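Local structure of glucoamylase (Thermoanaerobacterium thermosaccharolyticum, 1LF6) at residues D344-A349 and Q398-I403; L404-K409 and M674-Y679; S572-N577 and V638-G643; I519-G524 and D579-P584; T101-G106 and Y283-N288. The protein catalyses the hydrolysis of terminal 1,4-linked alpha-D-glucose residues, one after another from the non-reducing ends of glucan chains, with release of beta-D-glucose. All blocks are in the same frame, centred on the assembly; numbering follows the deposited sequence.

How the interactions relate
Interaction 5 comes first along the chain and joins a hairpin loop of the N-terminal beta-sandwich domain to the end of helix 269-284. The other four belong to the (alpha/alpha) barrel region. Interactions 1 and 2 share helix 395-407, their centres 11 Å apart, and pack directly through A349 and L404; interaction 2 joins that helix to the C-terminal helix 676-682, and its two partners enclose interactions 3 and 4 in sequence. Those two have alternating segments, touch each other and have centres 14 Å apart, so they join long loops, those of interaction 4 beside the probable substrate site. Interactions 4 and 5, with centres 39 Å apart, lie on opposite sides of the chain's centre.

Interaction 1 (D344-A349 and Q398-I403)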
# COMPACT_ATOMS: atom_id res chain seq x y z
N ASP A 344 8.76 -1.91 7.33
CA ASP A 344 7.31 -1.75 7.22
C ASP A 344 6.57 -2.88 7.93
O ASP A 344 5.60 -2.64 8.64
CB ASP A 344 6.89 -1.66 5.75
CG ASP A 344 7.47 -0.44 5.05
OD1 ASP A 344 6.70 0.31 4.41
OD2 ASP A 344 8.69 -0.23 5.15
N LEU A 345 7.03 -4.11 7.73
CA LEU A 345 6.39 -5.27 8.35
C LEU A 345 6.41 -5.14 9.87
O LEU A 345 5.42 -5.43 10.55
CB LEU A 345 7.13 -6.54 7.91
CG LEU A 345 6.55 -7.92 8.26
CD1 LEU A 345 5.12 -8.03 7.74
CD2 LEU A 345 7.42 -9.01 7.65
N TYR A 346 7.54 -4.68 10.40
CA TYR A 346 7.72 -4.48 11.83
C TYR A 346 6.65 -3.53 12.37
O TYR A 346 6.00 -3.81 13.38
CB TYR A 346 9.12 -3.89 12.08
CG TYR A 346 9.36 -3.29 13.45
CD1 TYR A 346 9.46 -4.10 14.59
CD2 TYR A 346 9.51 -1.91 13.61
CE1 TYR A 346 9.71 -3.54 15.85
CE2 TYR A 346 9.75 -1.35 14.86
CZ TYR A 346 9.85 -2.17 15.98
OH TYR A 346 10.10 -1.61 17.21
N HIS A 347 6.48 -2.41 11.69
CA HIS A 347 5.50 -1.41 12.10
C HIS A 347 4.08 -1.95 11.97
O HIS A 347 3.24 -1.73 12.85
CB HIS A 347 5.69 -0.14 11.27
CG HIS A 347 6.98 0.56 11.56
ND1 HIS A 347 7.29 1.04 12.82
CD2 HIS A 347 8.04 0.85 10.77
CE1 HIS A 347 8.49 1.60 12.79
NE2 HIS A 347 8.97 1.50 11.56
N VAL A 348 3.81 -2.67 10.89
CA VAL A 348 2.49 -3.26 10.67
C VAL A 348 2.23 -4.25 11.81
O VAL A 348 1.15 -4.25 12.40
CB VAL A 348 2.44 -3.97 9.29
CG1 VAL A 348 1.17 -4.85 9.19
CG2 VAL A 348 2.43 -2.93 8.17
N ALA A 349 3.22 -5.07 12.13
CA ALA A 349 3.09 -6.03 13.22
C ALA A 349 2.77 -5.33 14.54
O ALA A 349 1.99 -5.84 15.35
CB ALA A 349 4.37 -6.83 13.34
N GLN A 398 17.81 -5.12 10.22
CA GLN A 398 18.37 -6.33 10.83
C GLN A 398 17.90 -6.37 12.28
O GLN A 398 17.73 -7.44 12.87
CB GLN A 398 19.90 -6.30 10.82
CG GLN A 398 20.54 -5.96 9.48
CD GLN A 398 20.07 -6.86 8.36
OE1 GLN A 398 20.01 -8.09 8.51
NE2 GLN A 398 19.74 -6.26 7.22
N ALA A 399 17.70 -5.19 12.85
CA ALA A 399 17.29 -5.04 14.24
C ALA A 399 15.81 -5.22 14.56
O ALA A 399 15.46 -5.85 15.56
CB ALA A 399 17.75 -3.67 14.76
N ASP A 400 14.95 -4.67 13.71
CA ASP A 400 13.51 -4.74 13.95
C ASP A 400 12.94 -6.12 14.20
O ASP A 400 12.13 -6.30 15.10
CB ASP A 400 12.75 -4.05 12.81
CG ASP A 400 12.95 -2.53 12.82
OD1 ASP A 400 13.32 -2.00 13.90
OD2 ASP A 400 12.74 -1.88 11.78
N PRO A 401 13.35 -7.12 13.41
CA PRO A 401 12.80 -8.45 13.68
C PRO A 401 13.17 -8.96 15.07
O PRO A 401 12.42 -9.73 15.68
CB PRO A 401 13.36 -9.31 12.54
CG PRO A 401 14.54 -8.52 12.04
CD PRO A 401 14.09 -7.10 12.13
N ILE A 402 14.32 -8.52 15.58
CA ILE A 402 14.75 -8.94 16.92
C ILE A 402 13.85 -8.27 17.95
O ILE A 402 13.41 -8.91 18.91
CB ILE A 402 16.21 -8.51 17.24
CG1 ILE A 402 17.19 -9.13 16.25
CG2 ILE A 402 16.55 -8.94 18.67
CD1 ILE A 402 18.62 -8.65 16.43
N ILE A 403 13.60 -6.98 17.75
CA ILE A 403 12.75 -6.22 18.67
C ILE A 403 11.35 -6.82 18.70
O ILE A 403 10.73 -6.91 19.76
CB ILE A 403 12.69 -4.73 18.25
CG1 ILE A 403 14.10 -4.14 18.23
CG2 ILE A 403 11.80 -3.94 19.21
CD1 ILE A 403 14.18 -2.72 17.70
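Helices 342-355 and 395-407 of the (alpha/alpha) barrel approach each other most closely at Y346 and D400, whose CA atoms are 6.2 Å apart. Y346 carries the contact with its ring, which is directed across because CG stands anti to the backbone N (chi1 165°). The side chain of D400 lies over one face of that ring. Its CB sits 3.9 Å from the Y346 ring centroid, 26° off the ring normal, in a CH-pi contact, and the carboxylate continues toward the rim with its plane only 7° from that of the ring. The two flat groups are therefore stacked, with D400 CG 3.6 Å from Y346 CD2. At the far end of the ring, the methyl CG2 of I403 approaches obliquely, 3.5 Å from Y346 OH. I403, one turn after D400, extends the same helical surface with apolar bulk. H347, stacked on W654, brings its NE2 to 5.1 Å from D400 OD2. The side chain of D400 is about 11 Å from those of E435 and E438, probably the catalytic pair. A buried carboxylate laid flat on a ring probably gains little from the electron-rich face; the nearby imidazole, if protonated, could help to offset its charge.

Interaction 2 (L404-K409 and M674-Y679)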
# COMPACT_ATOMS: atom_id res chain seq x y z
N LEU A 404 10.85 -7.25 17.54
CA LEU A 404 9.53 -7.85 17.45
C LEU A 404 9.52 -9.21 18.16
O LEU A 404 8.56 -9.56 18.83
CB LEU A 404 9.13 -8.04 15.98
CG LEU A 404 7.73 -8.58 15.68
CD1 LEU A 404 6.68 -7.70 16.31
CD2 LEU A 404 7.52 -8.66 14.17
N SER A 405 10.60 -9.98 18.01
CA SER A 405 10.70 -11.27 18.67
C SER A 405 10.57 -11.08 20.18
O SER A 405 9.95 -11.88 20.87
CB SER A 405 12.04 -11.93 18.34
OG SER A 405 12.08 -12.34 16.99
N TYR A 406 11.16 -10.00 20.67
CA TYR A 406 11.11 -9.69 22.09
C TYR A 406 9.69 -9.33 22.55
O TYR A 406 9.22 -9.85 23.57
CB TYR A 406 12.06 -8.54 22.41
CG TYR A 406 11.77 -7.90 23.75
CD1 TYR A 406 11.05 -6.70 23.83
CD2 TYR A 406 12.15 -8.52 24.93
CE1 TYR A 406 10.72 -6.15 25.05
CE2 TYR A 406 11.82 -7.98 26.17
CZ TYR A 406 11.10 -6.80 26.22
OH TYR A 406 10.74 -6.28 27.43
N ARG A 407 9.02 -8.45 21.82
CA ARG A 407 7.68 -8.05 22.20
C ARG A 407 6.67 -9.19 22.11
O ARG A 407 5.70 -9.23 22.87
CB ARG A 407 7.22 -6.86 21.35
CG ARG A 407 8.01 -5.59 21.63
CD ARG A 407 7.23 -4.37 21.17
NE ARG A 407 5.99 -4.24 21.92
CZ ARG A 407 4.84 -3.85 21.38
NH1 ARG A 407 4.77 -3.56 20.09
NH2 ARG A 407 3.76 -3.76 22.14
N LEU A 408 6.88 -10.10 21.17
CA LEU A 408 5.99 -11.24 21.02
C LEU A 408 6.45 -12.39 21.93
O LEU A 408 5.84 -13.46 21.94
CB LEU A 408 5.96 -11.70 19.56
CG LEU A 408 5.14 -10.79 18.63
CD1 LEU A 408 5.34 -11.19 17.18
CD2 LEU A 408 3.68 -10.88 19.01
N LYS A 409 7.51 -12.14 22.69
CA LYS A 409 8.06 -13.13 23.61
C LYS A 409 8.34 -14.45 22.91
O LYS A 409 8.15 -15.53 23.47
CB LYS A 409 7.12 -13.35 24.79
CG LYS A 409 6.98 -12.12 25.67
CD LYS A 409 6.13 -12.39 26.89
CE LYS A 409 6.05 -11.15 27.79
NZ LYS A 409 5.27 -11.42 29.03
N MET A 674 6.84 0.81 22.30
CA MET A 674 8.22 0.96 22.76
C MET A 674 8.64 -0.23 23.62
O MET A 674 7.95 -0.59 24.57
CB MET A 674 8.40 2.26 23.55
CG MET A 674 9.80 2.45 24.15
SD MET A 674 10.04 4.06 24.90
CE MET A 674 8.90 3.94 26.32
N PRO A 675 9.77 -0.87 23.28
CA PRO A 675 10.24 -2.02 24.06
C PRO A 675 10.70 -1.54 25.45
O PRO A 675 11.67 -0.80 25.57
CB PRO A 675 11.37 -2.58 23.20
CG PRO A 675 11.91 -1.33 22.50
CD PRO A 675 10.64 -0.61 22.13
N ASP A 676 10.00 -1.98 26.49
CA ASP A 676 10.29 -1.55 27.85
C ASP A 676 11.71 -1.73 28.37
O ASP A 676 12.21 -0.86 29.09
CB ASP A 676 9.31 -2.20 28.84
CG ASP A 676 9.20 -3.69 28.65
OD1 ASP A 676 8.87 -4.39 29.62
OD2 ASP A 676 9.45 -4.15 27.52
N ILE A 677 12.36 -2.83 28.04
CA ILE A 677 13.71 -3.04 28.55
C ILE A 677 14.70 -2.03 27.99
O ILE A 677 15.68 -1.70 28.65
CB ILE A 677 14.21 -4.48 28.27
CG1 ILE A 677 15.01 -4.56 26.99
CG2 ILE A 677 13.06 -5.37 28.11
CD1 ILE A 677 15.50 -5.98 26.70
N VAL A 678 14.45 -1.54 26.78
CA VAL A 678 15.34 -0.56 26.19
C VAL A 678 15.12 0.75 26.94
O VAL A 678 16.08 1.39 27.39
CB VAL A 678 15.02 -0.32 24.70
CG1 VAL A 678 15.96 0.74 24.15
CG2 VAL A 678 15.16 -1.63 23.93
N TYR A 679 13.86 1.14 27.07
CA TYR A 679 13.50 2.37 27.77
C TYR A 679 14.04 2.37 29.20
O TYR A 679 14.64 3.35 29.65
CB TYR A 679 11.98 2.53 27.79
CG TYR A 679 11.49 3.65 28.68
CD1 TYR A 679 11.50 4.97 28.24
CD2 TYR A 679 11.06 3.39 29.98
CE1 TYR A 679 11.10 6.01 29.08
CE2 TYR A 679 10.66 4.41 30.83
CZ TYR A 679 10.69 5.72 30.38
OH TYR A 679 10.30 6.73 31.22
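The start of the C-terminal helix 676-682 is docked here against the last turn of helix 395-407, with Y406 reaching across to P675, D676 and I677. P675 occupies the N-cap position, and its ring suits a place where the chain has yet to become helical; D676 follows in the first turn. With chi1 at 163°, the aromatic side chain of Y406 swings away from its own backbone N and out across the contact. On the way it passes P675 at about a right angle, with Y406 CE1 4.1 Å from P675 CB. The hydroxyl Y406 OH then appears to donate to D676 OD2, at a modelled 2.5 Å that is too short to be trusted, since the hydroxyl is crowded by I677. The acceptor lies at the ring edge, in the ring plane, while the carboxylate is turned 40° from it. The CD1 of I677 lies over one face of the Y406 ring, though the detail of this packing is doubtful, and Y460 of helix 445-464 meets that ring edge-to-face. Helix 395-407 is finished off by a Schellman motif, with K409 at positive phi. Tyrosine thus offers an apolar ring to proline and a hydroxyl to aspartate, whose acceptor probably gains strength from its negative charge.

Interaction 3 (S572-N577 and V638-G643)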
# COMPACT_ATOMS: atom_id res chain seq x y z
N SER A 572 2.40 18.69 9.26
CA SER A 572 3.11 17.53 8.73
C SER A 572 4.55 17.97 8.46
O SER A 572 4.85 19.16 8.50
CB SER A 572 2.46 16.98 7.46
OG SER A 572 2.92 15.65 7.23
N TRP A 573 5.42 17.01 8.19
CA TRP A 573 6.83 17.30 7.95
C TRP A 573 7.37 16.61 6.70
O TRP A 573 6.81 15.60 6.26
CB TRP A 573 7.66 16.82 9.15
CG TRP A 573 7.46 17.60 10.41
CD1 TRP A 573 8.32 18.51 10.95
CD2 TRP A 573 6.31 17.57 11.27
NE1 TRP A 573 7.78 19.05 12.09
CE2 TRP A 573 6.55 18.50 12.31
CE3 TRP A 573 5.10 16.85 11.26
CZ2 TRP A 573 5.62 18.73 13.33
CZ3 TRP A 573 4.18 17.09 12.28
CH2 TRP A 573 4.45 18.02 13.30
N TYR A 574 8.44 17.16 6.14
CA TYR A 574 9.12 16.55 4.99
C TYR A 574 10.05 15.53 5.65
O TYR A 574 10.33 15.64 6.84
CB TYR A 574 10.00 17.56 4.25
CG TYR A 574 9.28 18.67 3.53
CD1 TYR A 574 8.73 18.47 2.27
CD2 TYR A 574 9.15 19.94 4.12
CE1 TYR A 574 8.07 19.50 1.60
CE2 TYR A 574 8.50 20.97 3.45
CZ TYR A 574 7.96 20.75 2.20
OH TYR A 574 7.33 21.77 1.53
N ARG A 575 10.55 14.57 4.87
CA ARG A 575 11.47 13.56 5.40
C ARG A 575 12.81 14.20 5.77
O ARG A 575 13.49 13.75 6.69
CB ARG A 575 11.73 12.47 4.36
CG ARG A 575 10.48 11.86 3.76
CD ARG A 575 10.82 11.30 2.38
NE ARG A 575 11.30 9.94 2.40
CZ ARG A 575 12.01 9.38 1.43
NH1 ARG A 575 12.40 8.12 1.54
NH2 ARG A 575 12.37 10.08 0.37
N TYR A 576 13.20 15.24 5.03
CA TYR A 576 14.45 15.97 5.26
C TYR A 576 14.54 17.09 4.23
O TYR A 576 13.85 17.06 3.21
CB TYR A 576 15.66 15.04 5.13
CG TYR A 576 15.75 14.30 3.81
CD1 TYR A 576 16.29 14.91 2.67
CD2 TYR A 576 15.27 12.99 3.69
CE1 TYR A 576 16.35 14.24 1.45
CE2 TYR A 576 15.33 12.31 2.47
CZ TYR A 576 15.87 12.94 1.36
OH TYR A 576 15.91 12.28 0.15
N ASN A 577 15.38 18.09 4.48
CA ASN A 577 15.51 19.21 3.55
C ASN A 577 16.05 18.75 2.20
O ASN A 577 16.95 17.91 2.13
CB ASN A 577 16.46 20.29 4.08
CG ASN A 577 16.74 20.15 5.56
OD1 ASN A 577 17.25 19.13 6.01
ND2 ASN A 577 16.41 21.20 6.32
N VAL A 638 1.20 14.07 1.00
CA VAL A 638 0.13 15.04 0.76
C VAL A 638 0.75 16.40 0.40
O VAL A 638 1.90 16.69 0.77
CB VAL A 638 -0.77 15.25 2.02
CG1 VAL A 638 -1.47 13.94 2.38
CG2 VAL A 638 0.05 15.78 3.18
N TRP A 639 -0.00 17.22 -0.33
CA TRP A 639 0.47 18.55 -0.75
C TRP A 639 0.54 19.54 0.41
O TRP A 639 -0.26 19.46 1.35
CB TRP A 639 -0.45 19.12 -1.83
CG TRP A 639 -0.46 18.35 -3.11
CD1 TRP A 639 -1.38 17.42 -3.50
CD2 TRP A 639 0.48 18.47 -4.18
NE1 TRP A 639 -1.07 16.96 -4.76
CE2 TRP A 639 0.06 17.59 -5.20
CE3 TRP A 639 1.64 19.23 -4.37
CZ2 TRP A 639 0.76 17.45 -6.40
CZ3 TRP A 639 2.33 19.09 -5.57
CH2 TRP A 639 1.89 18.21 -6.57
N GLU A 640 1.47 20.48 0.33
CA GLU A 640 1.63 21.48 1.38
C GLU A 640 0.51 22.50 1.43
O GLU A 640 0.11 22.94 2.51
CB GLU A 640 2.94 22.27 1.22
CG GLU A 640 4.21 21.47 1.15
CD GLU A 640 4.59 21.09 -0.26
OE1 GLU A 640 5.81 20.99 -0.53
OE2 GLU A 640 3.68 20.89 -1.09
N ASP A 641 -0.01 22.89 0.27
CA ASP A 641 -1.05 23.90 0.22
C ASP A 641 -2.46 23.45 0.61
O ASP A 641 -3.20 24.20 1.24
CB ASP A 641 -1.08 24.56 -1.18
CG ASP A 641 -1.47 23.58 -2.28
OD1 ASP A 641 -1.30 22.36 -2.08
OD2 ASP A 641 -1.93 24.05 -3.34
N THR A 642 -2.83 22.23 0.24
CA THR A 642 -4.18 21.75 0.55
C THR A 642 -4.23 20.58 1.52
O THR A 642 -5.28 20.26 2.07
CB THR A 642 -4.90 21.29 -0.72
OG1 THR A 642 -4.21 20.14 -1.24
CG2 THR A 642 -4.91 22.40 -1.76
N GLY A 643 -3.09 19.92 1.73
CA GLY A 643 -3.07 18.78 2.62
C GLY A 643 -3.74 17.59 1.96
O GLY A 643 -3.97 16.57 2.61
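Hydrogen bonding joins Y574 to E640: the phenol OH donates to E640 OE1 at 2.7 Å. The oxygen uses its anti lone pair, the one facing away from OE2, and lies in the plane of the Y574 ring, at its edge. Ring and carboxylate are nevertheless twisted, their planes 67° apart. E640 reaches this position through a bend in its chain (chi2 91°), which also lays the methylene CG 3.2 Å from Y574 OH. A salt bridge engages the other oxygen: E640 OE2 pairs with R597, so both oxygens are engaged, OE1 by the phenol and OE2 by the guanidinium. Apolar packing comes from outside the pair: V565, on strand 564-567, touches the side chains of both Y574 and E640. Backbone bonding shapes the loop that carries the acid, where G643 N donates to W639 O at 2.9 Å. G643 has positive phi there, a conformation easily adopted without a side chain. The side chain of E640 is about 12 Å from that of W325, a probable substrate-binding residue. A phenol donor and an arginine at the same carboxylate probably favour its ionised form and help to hold its rotation.

Interaction 4 (I519-G524 and D579-P584); sequences IANGGG and DGYGEP
A water molecule links A520, N521 and G580 through three hydrogen bonds. It donates to A520 O at 2.9 Å and accepts from the side-chain amide N521 ND2 at 3.0 Å. Its third bond is from the backbone, with G580 N 3.0 Å from the water oxygen. Direct packing supplements this bridge. N521 CB rests 3.7 Å from G580 C, and the amide passes obliquely by the next residue, its ND2 3.5 Å from Y581 CB, with amide and ring planes 37° apart. The other end of the amide is used as well, since N521 OD1 is bonded to Y590 OH.

The hairpin between strands 516-519 and 524-527 turns through a type I' beta turn from A520 to G523. Asparagine and glycine suit its two central places, N521 and G522, because both tolerate the left-handed backbone angles needed there. G580, with no side chain, lets the turn come close: N521 O is 3.9 Å from G580 CA.

On the facing loop, D579 OD1 accepts from Y581 N at 3.0 Å in an Asx turn. The N-H points almost straight at the oxygen (169°), though from well above the carboxylate plane. This local bond helps to hold the backbone at Y581. The Y581 ring meets W325, a probable substrate-binding residue, and Y590 edge-to-face, while its OH bonds to that of Y337.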
# COMPACT_ATOMS: atom_id res chain seq x y z
N ILE A 519 22.25 14.06 -2.39
CA ILE A 519 20.84 13.78 -2.13
C ILE A 519 20.25 13.03 -3.32
O ILE A 519 20.46 13.42 -4.46
CB ILE A 519 20.04 15.08 -1.89
CG1 ILE A 519 20.63 15.85 -0.71
CG2 ILE A 519 18.57 14.75 -1.64
CD1 ILE A 519 20.54 15.12 0.63
N ALA A 520 19.52 11.96 -3.02
CA ALA A 520 18.90 11.14 -4.06
C ALA A 520 17.83 11.90 -4.83
O ALA A 520 17.49 13.03 -4.49
CB ALA A 520 18.29 9.89 -3.43
N ASN A 521 17.32 11.27 -5.88
CA ASN A 521 16.26 11.86 -6.70
C ASN A 521 16.56 13.30 -7.14
O ASN A 521 15.69 14.16 -7.08
CB ASN A 521 14.94 11.82 -5.92
CG ASN A 521 14.67 10.44 -5.33
OD1 ASN A 521 14.53 9.46 -6.06
ND2 ASN A 521 14.62 10.37 -4.00
N GLY A 522 17.80 13.54 -7.56
CA GLY A 522 18.21 14.86 -8.02
C GLY A 522 18.18 15.97 -6.99
O GLY A 522 18.19 17.15 -7.34
N GLY A 523 18.15 15.60 -5.71
CA GLY A 523 18.10 16.59 -4.64
C GLY A 523 19.24 17.58 -4.55
O GLY A 523 19.07 18.66 -3.99
N GLY A 524 20.41 17.22 -5.07
CA GLY A 524 21.55 18.13 -5.00
C GLY A 524 22.68 17.67 -4.09
O GLY A 524 22.64 16.58 -3.51
N ASP A 579 14.54 17.01 -0.08
CA ASP A 579 14.05 15.70 -0.49
C ASP A 579 13.46 15.89 -1.89
O ASP A 579 12.70 16.83 -2.13
CB ASP A 579 12.98 15.21 0.49
CG ASP A 579 12.42 13.85 0.13
OD1 ASP A 579 12.92 13.21 -0.82
OD2 ASP A 579 11.47 13.41 0.81
N GLY A 580 13.81 15.00 -2.81
CA GLY A 580 13.28 15.13 -4.16
C GLY A 580 12.31 14.04 -4.56
O GLY A 580 11.81 14.04 -5.68
N TYR A 581 12.02 13.11 -3.65
CA TYR A 581 11.11 12.01 -3.94
C TYR A 581 9.63 12.42 -3.95
O TYR A 581 8.90 12.16 -2.99
CB TYR A 581 11.33 10.88 -2.92
CG TYR A 581 10.58 9.60 -3.24
CD1 TYR A 581 9.62 9.10 -2.37
CD2 TYR A 581 10.85 8.88 -4.40
CE1 TYR A 581 8.93 7.92 -2.64
CE2 TYR A 581 10.17 7.69 -4.69
CZ TYR A 581 9.22 7.22 -3.80
OH TYR A 581 8.54 6.05 -4.09
N GLY A 582 9.19 13.03 -5.04
CA GLY A 582 7.80 13.45 -5.15
C GLY A 582 7.52 14.29 -6.40
O GLY A 582 8.44 14.60 -7.15
N GLU A 583 6.25 14.65 -6.61
CA GLU A 583 5.88 15.45 -7.79
C GLU A 583 6.65 16.76 -7.86
O GLU A 583 6.68 17.53 -6.89
CB GLU A 583 4.38 15.74 -7.80
CG GLU A 583 3.54 14.55 -8.23
CD GLU A 583 2.67 14.02 -7.13
OE1 GLU A 583 3.04 13.03 -6.48
OE2 GLU A 583 1.58 14.59 -6.91
N PRO A 584 7.27 17.05 -9.02
CA PRO A 584 8.05 18.27 -9.21
C PRO A 584 7.17 19.52 -9.15
O PRO A 584 7.57 20.55 -8.62
CB PRO A 584 8.67 18.07 -10.59
CG PRO A 584 7.61 17.29 -11.31
CD PRO A 584 7.18 16.28 -10.27
O HOH W 1 15.63 12.68 -2.32

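Interaction 5 (T101-G106 and Y283-N288); sequences TDKSLG and YCNTLN
K103 sets CG anti to its carbonyl carbon (chi1 -64°) and then runs fully extended, which carries its alkyl chain past C284 to the side chain of N285. C284 has a similar first torsion (chi1 -71°), turning SG back toward the base of the lysine. The closest carbon-sulfur approach is 3.6 Å, from K103 CB to C284 SG. A little farther out, K103 CG lies 3.7 Å from C284 CB, so the small cysteine is overlaid by methylenes and the charge is carried beyond it. The ammonium then donates to the side-chain carbonyl of N285, with K103 NZ 2.8 Å from OD1. This donor lies in the carbonyl plane, and the C=O...N angle is 157°.

In fold terms, the loop between antiparallel strands 93-99 and 107-113 of the N-terminal beta-sandwich domain is laid against the C-terminal end of helix 269-284. The helix gives way to a type I turn, C284 to L287, in which L287 N donates to C284 O at 3.0 Å.

On the loop side, an ST turn shapes the approach: T101 OG1 accepts from K103 N at 3.2 Å. The hydroxyls T101 OG1 and S104 OG are also bonded to each other, 2.6 Å apart. C284 also packs on M303 of helix 296-306.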
# COMPACT_ATOMS: atom_id res chain seq x y z
N THR A 101 -20.19 -1.09 5.45
CA THR A 101 -20.25 -0.85 6.89
C THR A 101 -18.86 -0.43 7.34
O THR A 101 -17.90 -0.51 6.57
CB THR A 101 -20.65 -2.10 7.69
OG1 THR A 101 -19.59 -3.06 7.63
CG2 THR A 101 -21.93 -2.73 7.12
N ASP A 102 -18.75 0.01 8.59
CA ASP A 102 -17.47 0.42 9.16
C ASP A 102 -16.58 -0.77 9.51
O ASP A 102 -15.44 -0.60 9.93
CB ASP A 102 -17.70 1.25 10.43
CG ASP A 102 -18.00 2.70 10.13
OD1 ASP A 102 -18.20 3.48 11.09
OD2 ASP A 102 -18.02 3.07 8.93
N LYS A 103 -17.10 -1.98 9.33
CA LYS A 103 -16.32 -3.17 9.64
C LYS A 103 -16.25 -4.16 8.49
O LYS A 103 -16.25 -5.37 8.69
CB LYS A 103 -16.88 -3.85 10.90
CG LYS A 103 -16.78 -2.98 12.16
CD LYS A 103 -17.42 -3.62 13.38
CE LYS A 103 -17.25 -2.75 14.63
NZ LYS A 103 -17.91 -3.34 15.84
N SER A 104 -16.21 -3.62 7.27
CA SER A 104 -16.11 -4.44 6.06
C SER A 104 -15.48 -3.65 4.91
O SER A 104 -15.75 -2.46 4.73
CB SER A 104 -17.50 -4.96 5.64
OG SER A 104 -18.42 -3.90 5.41
N LEU A 105 -14.62 -4.31 4.15
CA LEU A 105 -13.96 -3.66 3.02
C LEU A 105 -14.76 -3.85 1.74
O LEU A 105 -14.23 -4.24 0.70
CB LEU A 105 -12.53 -4.20 2.85
CG LEU A 105 -11.53 -3.79 3.94
CD1 LEU A 105 -10.15 -4.32 3.59
CD2 LEU A 105 -11.49 -2.28 4.06
N GLY A 106 -16.06 -3.57 1.84
CA GLY A 106 -16.95 -3.66 0.70
C GLY A 106 -17.26 -2.22 0.36
O GLY A 106 -17.42 -1.40 1.26
N TYR A 283 -13.84 -10.36 11.99
CA TYR A 283 -12.46 -10.00 12.28
C TYR A 283 -12.37 -8.72 13.10
O TYR A 283 -11.64 -8.67 14.08
CB TYR A 283 -11.65 -9.83 11.00
CG TYR A 283 -10.28 -9.25 11.26
CD1 TYR A 283 -9.96 -7.95 10.87
CD2 TYR A 283 -9.31 -10.00 11.94
CE1 TYR A 283 -8.70 -7.40 11.15
CE2 TYR A 283 -8.06 -9.46 12.22
CZ TYR A 283 -7.76 -8.17 11.83
OH TYR A 283 -6.51 -7.65 12.09
N CYS A 284 -13.12 -7.70 12.71
CA CYS A 284 -13.09 -6.43 13.44
C CYS A 284 -13.48 -6.61 14.89
O CYS A 284 -12.88 -6.01 15.78
CB CYS A 284 -14.01 -5.40 12.78
SG CYS A 284 -13.43 -4.78 11.20
N ASN A 285 -14.50 -7.44 15.13
CA ASN A 285 -14.98 -7.66 16.48
C ASN A 285 -14.05 -8.51 17.33
O ASN A 285 -14.31 -8.74 18.51
CB ASN A 285 -16.38 -8.28 16.45
CG ASN A 285 -17.42 -7.32 15.92
OD1 ASN A 285 -17.32 -6.11 16.14
ND2 ASN A 285 -18.42 -7.85 15.24
N THR A 286 -12.96 -8.96 16.73
CA THR A 286 -11.99 -9.75 17.45
C THR A 286 -10.92 -8.79 17.99
O THR A 286 -10.11 -9.16 18.85
CB THR A 286 -11.34 -10.80 16.52
OG1 THR A 286 -10.92 -11.93 17.29
CG2 THR A 286 -10.14 -10.22 15.79
N LEU A 287 -10.94 -7.56 17.50
CA LEU A 287 -9.97 -6.53 17.89
C LEU A 287 -10.39 -5.70 19.09
O LEU A 287 -11.58 -5.57 19.39
CB LEU A 287 -9.72 -5.58 16.71
CG LEU A 287 -9.36 -6.21 15.35
CD1 LEU A 287 -9.30 -5.11 14.30
CD2 LEU A 287 -8.04 -6.94 15.43
N ASN A 288 -9.41 -5.14 19.79
CA ASN A 288 -9.69 -4.29 20.95
C ASN A 288 -10.50 -3.09 20.47
O ASN A 288 -10.21 -2.52 19.41
CB ASN A 288 -8.39 -3.79 21.59
CG ASN A 288 -7.49 -4.93 22.04
OD1 ASN A 288 -7.92 -5.84 22.76
ND2 ASN A 288 -6.23 -4.87 21.64